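Local coordinates for ABC-type transport system, sugar-family extracellular solute-binding protein (Peptoclostridium difficile 630, PDB 6HNI) that binds tyrosine as the substrate-binding lipoprotein of an ABC transport system, probably for uptake into the cell, and also has adhesive properties, at residues L87-S92 with L109-S114; T29-H34 with T93-A98; S133-F138 with P282-D287. The protein carries 1 engineered substitution. All coordinates share one frame; numbering follows the deposited sequence. Where two conformers were deposited one is given.

Contact 1 of 3, residues L87-S92 with L109-S114; sequences LIFAIS and LITAVS. With TYR (tyrosine), chain B.
Phe89 and Thr111 meet in the tightly packed middle. Thr111 CG2 comes obliquely to the Phe89 ring, 3.4 Å from Phe89 CE1. Phe89 CG stands anti to the backbone N (chi1 174°), which brings the ring toward the neighbouring strand. There Leu109 O lies at the ring edge, near its plane, 3.4 Å from Phe89 CD1. Ile91 CG1 covers one ring face toward the rim. The Thr111 hydroxyl turns elsewhere, to Thr135. Below these side chains the backbones form a parallel ladder. Leu109 N bonds to Ile88 O and Ala90 N to Leu109 O, each at 2.8 Å. Thr111 N bonds to Ala90 O, and Ser92 N to Thr111 O. At the start, Leu87 CD1 rests on Leu109 CG at 4.1 Å.

Packing is looser toward the ligand, though this end too is buried. After the corner at Ala112, Val113 CG2 still touches Ser92 C at 3.8 Å; by Ser114 the segments have parted. Ser114 binds the tyrosine instead: its N donates to OXT, its OG accepts from the ligand N at 2.9 Å. Two adjacent parallel strands joined through helix 93-102, with ligand at their C-terminal ends, form a beta-alpha-beta crossover of the periplasmic-binding-protein fold.

Contact 2 of 3, residues T29-H34 with T93-A98; sequences TQLVEH and TPSAQA. With TYR (tyrosine), chain B; EDO (1,2-ethanediol), chain E.
Leu31 and Thr29 face Pro94 and Ser95 in the first turn of helix 93-102. The helix is the connection of a beta-alpha-beta unit in the parallel sheet of the binding-protein fold. Here it packs beside the end of the neighbouring strand 24-30.

Thr93 opens the helix and serves the ligand. Its N donates almost straight to tyrosine O (2.8 Å, 176°), and its OG1 donates to tyrosine OXT at 2.6 Å. The carboxylate is thus held at the helix N-terminus, where the helix dipole probably helps to steady its charge.

Pro94 comes next and turns its ring to Leu31. The two side chains cross obliquely, with Pro94 CG 4.0 Å from Leu31 CD2. A chi1 of 174° brings Leu31 CG nearer the helix, and a chi2 of 63° sets CD2 against the proline. Met70 of helix 70-82 also touches Pro94.

Ser95 is the residue most covered by segment 29-34. Its CB lies 3.7 Å from Thr29 O. Its OG sits 3.0 Å from Leu31 N, but the angle is too poor for a hydrogen bond. That hydroxyl bonds instead to Ile91 O and Ser92 OG. A water donates to Thr29 OG1 and also bonds to Ser95 OG at 2.8 Å. A second water accepts from Thr29 OG1 and donates to Ser95 O at 3.0 Å.

Farther along, Gln97 ties its NE2 to Ala119 O, and Gln97 N bonds back to Thr93 O at 2.8 Å.

Contact 3 of 3, residues S133-F138 with P282-D287; sequences SGTSDF and PVATSD. With TYR (tyrosine), chain B.
Ser136 CB touches two methyls of segment 282-287, which reach it from directions roughly at right angles. Val283 CG1 lies 4.0 Å from it, and Thr285 CG2 comes as near as 3.9 Å. With chi1 at 176°, Val283 CG1 points back from the backbone N and lies alongside Gly134 O and Ser136 N. The other methyl, Val283 CG2, is turned to Ser133 OG, but that hydroxyl bonds to Met281 O. Thr135 and Ala284 meet apart from this group, with Thr135 CG2 4.0 Å from Ala284 CB. The hydroxyl of Thr135 is taken by Thr265 and Thr111.

Two backbone bonds run between these side chains. Ala284 N donates to Gly134 O at 3.0 Å, in the carbonyl plane. Ser136 N donates to Ala284 O at 2.9 Å. They make a single bridge at Thr135 and Ala284. Strand 132-136 is an edge strand of the five-stranded parallel sheet in this binding-protein fold. The loop before strand 290-294 runs beside that edge. Gly134 has a phi of 139°, at which a CB would press on the preceding carbonyl. Its buried N has no partner in the model.

Beyond the bridge, Ser136 OG accepts from Phe138 N at 3.1 Å, an ST turn, and also bonds to Val113 O. The chains then separate, and a water joins Phe138 O to Ser286 O. Asp137 points away from the loop. Its OD2 accepts from the ligand amine at 2.8 Å, its OD1 more weakly, and Tyr258 OH also bonds to OD2.

Overall arrangement
All three contacts belong to the five-stranded parallel sheet and its surroundings. Across the sheet the strands run 59-65, 24-30, 87-91, 108-113, 132-136. Contact 1 joins the third and fourth of these. Contact 2 sets helix 93-102 against the end of strand 24-30, with its centre about 7 Å from that of contact 1. Contact 3 lies at the edge strand 132-136, its centre about 10 Å from that of contact 1 and about 16 Å from that of contact 2. Along the chain the segments of contacts 1 and 2 alternate, and contact 3 follows. Each contact sends residues from the C-terminal ends of the strands to the same tyrosine, so one side of the pocket is built from neighbouring strand ends.

Contact 1 of 3, residues L87-S92 with L109-S114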
loop_
_atom_site.group_PDB
_atom_site.type_symbol
_atom_site.label_atom_id
_atom_site.label_comp_id
_atom_site.label_asym_id
_atom_site.label_seq_id
_atom_site.Cartn_x
_atom_site.Cartn_y
_atom_site.Cartn_z
ATOM N N LEU A 87 -0.116 -7.373 21.590
ATOM C CA LEU A 87 -0.409 -6.438 20.505
ATOM C C LEU A 87 -0.081 -7.164 19.206
ATOM O O LEU A 87 0.914 -7.846 19.096
ATOM C CB LEU A 87 0.483 -5.193 20.628
ATOM C CG LEU A 87 0.492 -4.212 19.443
ATOM C CD1 LEU A 87 -0.834 -3.545 19.354
ATOM C CD2 LEU A 87 1.585 -3.158 19.645
ATOM N N ILE A 88 -0.951 -6.923 18.214
ATOM C CA ILE A 88 -0.697 -7.373 16.818
ATOM C C ILE A 88 -0.564 -6.170 15.897
ATOM O O ILE A 88 -1.385 -5.273 15.973
ATOM C CB ILE A 88 -1.850 -8.257 16.359
ATOM C CG1 ILE A 88 -1.875 -9.556 17.145
ATOM C CG2 ILE A 88 -1.696 -8.587 14.840
ATOM C CD1 ILE A 88 -3.156 -10.352 16.996
ATOM N N PHE A 89 0.531 -6.123 15.175
ATOM C CA PHE A 89 0.742 -5.093 14.159
ATOM C C PHE A 89 0.545 -5.796 12.787
ATOM O O PHE A 89 1.269 -6.713 12.450
ATOM C CB PHE A 89 2.167 -4.557 14.286
ATOM C CG PHE A 89 2.606 -3.577 13.217
ATOM C CD1 PHE A 89 1.759 -2.579 12.731
ATOM C CD2 PHE A 89 3.890 -3.637 12.741
ATOM C CE1 PHE A 89 2.219 -1.714 11.707
ATOM C CE2 PHE A 89 4.347 -2.768 11.761
ATOM C CZ PHE A 89 3.490 -1.797 11.284
ATOM N N ALA A 90 -0.468 -5.280 12.088
ATOM C CA ALA A 90 -0.881 -5.909 10.769
ATOM C C ALA A 90 -0.598 -4.921 9.636
ATOM O O ALA A 90 -1.055 -3.769 9.636
ATOM C CB ALA A 90 -2.362 -6.308 10.819
ATOM N N ILE A 91 0.116 -5.442 8.618
ATOM C CA ILE A 91 0.599 -4.641 7.534
ATOM C C ILE A 91 -0.106 -5.162 6.273
ATOM O O ILE A 91 0.213 -6.258 5.824
ATOM C CB ILE A 91 2.129 -4.748 7.377
ATOM C CG1 ILE A 91 2.854 -4.317 8.689
ATOM C CG2 ILE A 91 2.633 -3.968 6.186
ATOM C CD1 ILE A 91 4.310 -4.670 8.611
ATOM N N SER A 92 -0.969 -4.280 5.757
ATOM C CA SER A 92 -1.879 -4.493 4.574
ATOM C C SER A 92 -3.267 -4.871 5.007
ATOM O O SER A 92 -3.520 -5.471 6.056
ATOM C CB SER A 92 -1.354 -5.530 3.571
ATOM O OG SER A 92 -1.679 -6.843 3.981
ATOM N N LEU A 109 -3.023 -2.995 15.647
ATOM C CA LEU A 109 -2.648 -1.749 14.996
ATOM C C LEU A 109 -2.362 -2.112 13.545
ATOM O O LEU A 109 -1.563 -2.968 13.271
ATOM C CB LEU A 109 -1.418 -1.103 15.637
ATOM C CG LEU A 109 -1.748 -0.378 16.971
ATOM C CD1 LEU A 109 -0.443 0.101 17.470
ATOM C CD2 LEU A 109 -2.672 0.800 16.783
ATOM N N ILE A 110 -2.996 -1.353 12.668
ATOM C CA ILE A 110 -2.849 -1.577 11.203
ATOM C C ILE A 110 -1.987 -0.497 10.618
ATOM O O ILE A 110 -1.867 0.631 11.120
ATOM C CB ILE A 110 -4.255 -1.588 10.525
ATOM C CG1 ILE A 110 -4.899 -0.243 10.499
ATOM C CG2 ILE A 110 -5.104 -2.649 11.166
ATOM C CD1 ILE A 110 -6.304 -0.130 9.911
ATOM N N THR A 111 -1.436 -0.789 9.431
ATOM C CA THR A 111 -0.850 0.209 8.580
ATOM C C THR A 111 -1.023 -0.308 7.113
ATOM O O THR A 111 -1.335 -1.512 6.907
ATOM C CB THR A 111 0.626 0.464 8.808
ATOM O OG1 THR A 111 1.051 1.664 8.103
ATOM C CG2 THR A 111 1.520 -0.700 8.485
ATOM N N ALA A 112 -0.829 0.623 6.189
ATOM C CA ALA A 112 -0.925 0.273 4.704
ATOM C C ALA A 112 -2.272 -0.317 4.425
ATOM O O ALA A 112 -2.337 -1.221 3.561
ATOM C CB ALA A 112 0.187 -0.643 4.326
ATOM N N VAL A 113 -3.315 0.196 5.031
ATOM C CA VAL A 113 -4.704 -0.176 4.769
ATOM C C VAL A 113 -5.372 1.012 4.144
ATOM O O VAL A 113 -5.495 2.074 4.706
ATOM C CB VAL A 113 -5.439 -0.600 6.044
ATOM C CG1 VAL A 113 -6.939 -0.772 5.835
ATOM C CG2 VAL A 113 -4.812 -1.841 6.598
ATOM N N SER A 114 -5.872 0.837 2.880
ATOM C CA SER A 114 -6.377 1.967 2.151
ATOM C C SER A 114 -7.643 2.544 2.718
ATOM O O SER A 114 -7.816 3.761 2.742
ATOM C CB SER A 114 -6.652 1.588 0.660
ATOM O OG SER A 114 -5.507 1.141 0.013
HETATM N N TYR B . -3.023 -0.267 0.330
HETATM C CA TYR B . -2.750 -1.714 0.363
HETATM C C TYR B . -3.738 -2.397 1.294
HETATM O O TYR B . -3.560 -3.579 1.564
HETATM C CB TYR B . -1.264 -2.037 0.619
HETATM C CG TYR B . -0.374 -1.579 -0.489
HETATM C CD1 TYR B . -0.466 -2.201 -1.768
HETATM C CD2 TYR B . 0.496 -0.535 -0.381
HETATM C CE1 TYR B . 0.286 -1.736 -2.816
HETATM C CE2 TYR B . 1.260 -0.059 -1.424
HETATM C CZ TYR B . 1.145 -0.678 -2.691
HETATM O OH TYR B . 1.895 -0.210 -3.752
HETATM O OXT TYR B . -4.728 -1.806 1.673
#

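Contact 2 of 3, residues T29-H34 with T93-A98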
loop_
_atom_site.group_PDB
_atom_site.type_symbol
_atom_site.label_atom_id
_atom_site.label_comp_id
_atom_site.label_asym_id
_atom_site.label_seq_id
_atom_site.Cartn_x
_atom_site.Cartn_y
_atom_site.Cartn_z
ATOM N N THR A 29 2.356 -9.169 11.546
ATOM C CA THR A 29 1.847 -10.003 10.398
ATOM C C THR A 29 1.885 -9.129 9.159
ATOM O O THR A 29 1.203 -8.128 9.056
ATOM C CB THR A 29 0.476 -10.594 10.729
ATOM O OG1 THR A 29 -0.006 -11.289 9.521
ATOM C CG2 THR A 29 -0.583 -9.628 11.109
ATOM N N GLN A 30 2.740 -9.546 8.224
ATOM C CA GLN A 30 2.941 -8.809 6.979
ATOM C C GLN A 30 2.562 -9.713 5.775
ATOM O O GLN A 30 2.958 -10.857 5.736
ATOM C CB GLN A 30 4.398 -8.387 6.856
ATOM C CG GLN A 30 4.712 -7.506 5.671
ATOM C CD GLN A 30 6.147 -7.014 5.609
ATOM O OE1 GLN A 30 6.751 -6.688 6.661
ATOM N NE2 GLN A 30 6.694 -6.854 4.406
ATOM N N LEU A 31 1.796 -9.171 4.832
ATOM C CA LEU A 31 1.334 -10.031 3.716
ATOM C C LEU A 31 2.467 -10.632 2.872
ATOM O O LEU A 31 2.453 -11.836 2.559
ATOM C CB LEU A 31 0.381 -9.208 2.872
ATOM C CG LEU A 31 -0.102 -9.867 1.561
ATOM C CD1 LEU A 31 -0.885 -11.099 1.919
ATOM C CD2 LEU A 31 -0.904 -8.826 0.825
ATOM N N VAL A 32 3.410 -9.780 2.492
ATOM C CA VAL A 32 4.455 -10.113 1.535
ATOM C C VAL A 32 5.552 -9.045 1.631
ATOM O O VAL A 32 5.272 -7.946 2.049
ATOM C CB VAL A 32 3.861 -10.216 0.088
ATOM C CG1 VAL A 32 3.395 -8.864 -0.399
ATOM C CG2 VAL A 32 4.854 -10.879 -0.887
ATOM N N GLU A 33 6.760 -9.340 1.180
ATOM C CA GLU A 33 7.765 -8.306 0.895
ATOM C C GLU A 33 7.453 -7.575 -0.423
ATOM O O GLU A 33 7.614 -8.121 -1.560
ATOM C CB GLU A 33 9.152 -8.916 0.810
ATOM C CG GLU A 33 9.655 -9.565 2.080
ATOM C CD GLU A 33 10.936 -10.350 1.866
ATOM O OE1 GLU A 33 11.517 -10.251 0.776
ATOM O OE2 GLU A 33 11.373 -11.060 2.794
ATOM N N HIS A 34 6.957 -6.364 -0.310
ATOM C CA HIS A 34 7.021 -5.363 -1.390
ATOM C C HIS A 34 7.428 -4.033 -0.709
ATOM O O HIS A 34 7.272 -3.925 0.518
ATOM C CB HIS A 34 5.803 -5.289 -2.336
ATOM C CG HIS A 34 4.497 -4.788 -1.772
ATOM N ND1 HIS A 34 4.217 -3.448 -1.596
ATOM C CD2 HIS A 34 3.327 -5.444 -1.536
ATOM C CE1 HIS A 34 2.954 -3.322 -1.211
ATOM N NE2 HIS A 34 2.380 -4.516 -1.197
ATOM N N THR A 93 -4.221 -4.653 4.049
ATOM C CA THR A 93 -5.606 -4.991 4.260
ATOM C C THR A 93 -5.808 -6.484 4.519
ATOM O O THR A 93 -6.495 -6.857 5.447
ATOM C CB THR A 93 -6.521 -4.408 3.175
ATOM O OG1 THR A 93 -6.476 -2.996 3.209
ATOM C CG2 THR A 93 -7.946 -4.872 3.326
ATOM N N PRO A 94 -5.312 -7.364 3.615
ATOM C CA PRO A 94 -5.485 -8.793 3.898
ATOM C C PRO A 94 -4.948 -9.271 5.261
ATOM O O PRO A 94 -5.617 -10.068 5.956
ATOM C CB PRO A 94 -4.813 -9.484 2.693
ATOM C CG PRO A 94 -4.805 -8.442 1.622
ATOM C CD PRO A 94 -4.579 -7.145 2.370
ATOM N N SER A 95 -3.772 -8.762 5.640
ATOM C CA SER A 95 -3.227 -9.187 6.928
ATOM C C SER A 95 -4.060 -8.673 8.117
ATOM O O SER A 95 -4.284 -9.407 9.068
ATOM C CB SER A 95 -1.792 -8.687 7.014
ATOM O OG SER A 95 -0.940 -9.205 5.988
ATOM N N ALA A 96 -4.548 -7.440 7.986
ATOM C CA ALA A 96 -5.410 -6.838 8.996
ATOM C C ALA A 96 -6.745 -7.517 9.135
ATOM O O ALA A 96 -7.267 -7.722 10.212
ATOM C CB ALA A 96 -5.567 -5.359 8.736
ATOM N N GLN A 97 -7.352 -7.837 7.967
ATOM C CA GLN A 97 -8.631 -8.532 7.998
ATOM C C GLN A 97 -8.521 -9.899 8.671
ATOM O O GLN A 97 -9.407 -10.276 9.463
ATOM C CB GLN A 97 -9.243 -8.677 6.582
ATOM C CG GLN A 97 -9.721 -7.366 6.061
ATOM C CD GLN A 97 -10.349 -7.527 4.669
ATOM O OE1 GLN A 97 -9.704 -8.088 3.766
ATOM N NE2 GLN A 97 -11.535 -6.958 4.494
ATOM N N ALA A 98 -7.432 -10.598 8.385
ATOM C CA ALA A 98 -7.188 -11.875 9.030
ATOM C C ALA A 98 -7.021 -11.741 10.571
ATOM O O ALA A 98 -7.545 -12.528 11.302
ATOM C CB ALA A 98 -5.997 -12.562 8.439
HETATM N N TYR B . -3.023 -0.267 0.330
HETATM C CA TYR B . -2.750 -1.714 0.363
HETATM C C TYR B . -3.738 -2.397 1.294
HETATM O O TYR B . -3.560 -3.579 1.564
HETATM C CB TYR B . -1.264 -2.037 0.619
HETATM C CG TYR B . -0.374 -1.579 -0.489
HETATM C CD1 TYR B . -0.466 -2.201 -1.768
HETATM C CD2 TYR B . 0.496 -0.535 -0.381
HETATM C CE1 TYR B . 0.286 -1.736 -2.816
HETATM C CE2 TYR B . 1.260 -0.059 -1.424
HETATM C CZ TYR B . 1.145 -0.678 -2.691
HETATM O OH TYR B . 1.895 -0.210 -3.752
HETATM O OXT TYR B . -4.728 -1.806 1.673
HETATM C C1 EDO E . 8.300 -12.730 -0.503
HETATM O O1 EDO E . 7.788 -12.057 0.689
HETATM C C2 EDO E . 7.233 -13.512 -1.282
HETATM O O2 EDO E . 7.494 -14.912 -1.386
HETATM O O HOH W 1 -2.612 -11.810 9.576
HETATM O O HOH W 2 0.257 -11.563 6.880
#

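Contact 3 of 3, residues S133-F138 with P282-D287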
loop_
_atom_site.group_PDB
_atom_site.type_symbol
_atom_site.label_atom_id
_atom_site.label_comp_id
_atom_site.label_asym_id
_atom_site.label_seq_id
_atom_site.Cartn_x
_atom_site.Cartn_y
_atom_site.Cartn_z
ATOM N N SER A 133 -7.009 -0.009 15.504
ATOM C CA SER A 133 -6.696 1.349 15.078
ATOM C C SER A 133 -5.384 1.326 14.307
ATOM O O SER A 133 -4.925 0.236 13.902
ATOM C CB SER A 133 -6.660 2.339 16.238
ATOM O OG SER A 133 -6.588 3.654 15.681
ATOM N N GLY A 134 -4.815 2.480 13.992
ATOM C CA GLY A 134 -3.560 2.570 13.322
ATOM C C GLY A 134 -3.550 3.647 12.267
ATOM O O GLY A 134 -4.075 4.704 12.445
ATOM N N THR A 135 -2.928 3.290 11.144
ATOM C CA THR A 135 -2.771 4.219 10.047
ATOM C C THR A 135 -3.373 3.619 8.737
ATOM O O THR A 135 -3.408 2.410 8.567
ATOM C CB THR A 135 -1.309 4.572 9.758
ATOM O OG1 THR A 135 -0.528 3.390 9.656
ATOM C CG2 THR A 135 -0.711 5.425 10.910
ATOM N N SER A 136 -3.806 4.564 7.930
ATOM C CA SER A 136 -4.321 4.267 6.571
ATOM C C SER A 136 -3.387 4.913 5.598
ATOM O O SER A 136 -2.948 6.051 5.735
ATOM C CB SER A 136 -5.723 4.805 6.474
ATOM O OG SER A 136 -6.091 4.851 5.042
ATOM N N ASP A 137 -3.161 4.179 4.466
ATOM C CA ASP A 137 -2.388 4.684 3.335
ATOM C C ASP A 137 -3.293 5.254 2.261
ATOM O O ASP A 137 -2.877 5.284 1.070
ATOM C CB ASP A 137 -1.407 3.664 2.752
ATOM C CG ASP A 137 -2.089 2.440 2.112
ATOM O OD1 ASP A 137 -3.275 2.228 2.382
ATOM O OD2 ASP A 137 -1.322 1.709 1.416
ATOM N N PHE A 138 -4.471 5.722 2.605
ATOM C CA PHE A 138 -5.303 6.462 1.659
ATOM C C PHE A 138 -4.534 7.565 0.988
ATOM O O PHE A 138 -3.813 8.355 1.615
ATOM C CB PHE A 138 -6.535 7.080 2.331
ATOM C CG PHE A 138 -7.313 7.928 1.381
ATOM C CD1 PHE A 138 -8.146 7.332 0.461
ATOM C CD2 PHE A 138 -7.123 9.284 1.321
ATOM C CE1 PHE A 138 -8.804 8.105 -0.504
ATOM C CE2 PHE A 138 -7.763 10.068 0.380
ATOM C CZ PHE A 138 -8.603 9.480 -0.526
ATOM N N PRO A 282 -8.101 7.569 17.115
ATOM C CA PRO A 282 -8.378 7.844 15.708
ATOM C C PRO A 282 -7.348 7.253 14.763
ATOM O O PRO A 282 -6.141 7.258 15.046
ATOM C CB PRO A 282 -8.384 9.385 15.620
ATOM C CG PRO A 282 -8.186 9.893 16.975
ATOM C CD PRO A 282 -7.838 8.801 17.892
ATOM N N VAL A 283 -7.856 6.755 13.626
ATOM C CA VAL A 283 -6.995 6.298 12.545
ATOM C C VAL A 283 -6.318 7.532 11.893
ATOM O O VAL A 283 -6.986 8.529 11.610
ATOM C CB VAL A 283 -7.757 5.457 11.521
ATOM C CG1 VAL A 283 -6.841 5.080 10.354
ATOM C CG2 VAL A 283 -8.351 4.221 12.164
ATOM N N ALA A 284 -5.003 7.445 11.711
ATOM C CA ALA A 284 -4.205 8.502 11.140
ATOM C C ALA A 284 -3.915 8.272 9.664
ATOM O O ALA A 284 -3.783 7.136 9.215
ATOM C CB ALA A 284 -2.908 8.653 11.927
ATOM N N THR A 285 -3.818 9.375 8.915
ATOM C CA THR A 285 -3.446 9.353 7.514
ATOM C C THR A 285 -2.358 10.393 7.258
ATOM O O THR A 285 -2.097 11.234 8.124
ATOM C CB THR A 285 -4.632 9.720 6.599
ATOM O OG1 THR A 285 -5.140 11.017 6.958
ATOM C CG2 THR A 285 -5.710 8.708 6.714
ATOM N N SER A 286 -1.770 10.382 6.061
ATOM C CA SER A 286 -0.784 11.362 5.629
ATOM C C SER A 286 -1.275 12.191 4.488
ATOM O O SER A 286 -1.796 11.629 3.517
ATOM C CB SER A 286 0.532 10.715 5.250
ATOM O OG SER A 286 1.471 11.706 4.815
ATOM N N ASP A 287 -1.102 13.502 4.574
ATOM C CA ASP A 287 -1.376 14.436 3.525
ATOM C C ASP A 287 -0.126 14.912 2.772
ATOM O O ASP A 287 -0.238 15.854 1.970
ATOM C CB ASP A 287 -2.076 15.657 4.131
ATOM C CG ASP A 287 -3.386 15.296 4.807
ATOM O OD1 ASP A 287 -4.259 14.770 4.099
ATOM O OD2 ASP A 287 -3.526 15.484 6.038
HETATM N N TYR B . -3.023 -0.267 0.330
HETATM C CA TYR B . -2.750 -1.714 0.363
HETATM C C TYR B . -3.738 -2.397 1.294
HETATM O O TYR B . -3.560 -3.579 1.564
HETATM C CB TYR B . -1.264 -2.037 0.619
HETATM C CG TYR B . -0.374 -1.579 -0.489
HETATM C CD1 TYR B . -0.466 -2.201 -1.768
HETATM C CD2 TYR B . 0.496 -0.535 -0.381
HETATM C CE1 TYR B . 0.286 -1.736 -2.816
HETATM C CE2 TYR B . 1.260 -0.059 -1.424
HETATM C CZ TYR B . 1.145 -0.678 -2.691
HETATM O OH TYR B . 1.895 -0.210 -3.752
HETATM O OXT TYR B . -4.728 -1.806 1.673
HETATM O O HOH W 3 -2.422 8.267 4.189
HETATM O O HOH W 4 -3.563 11.043 1.706
#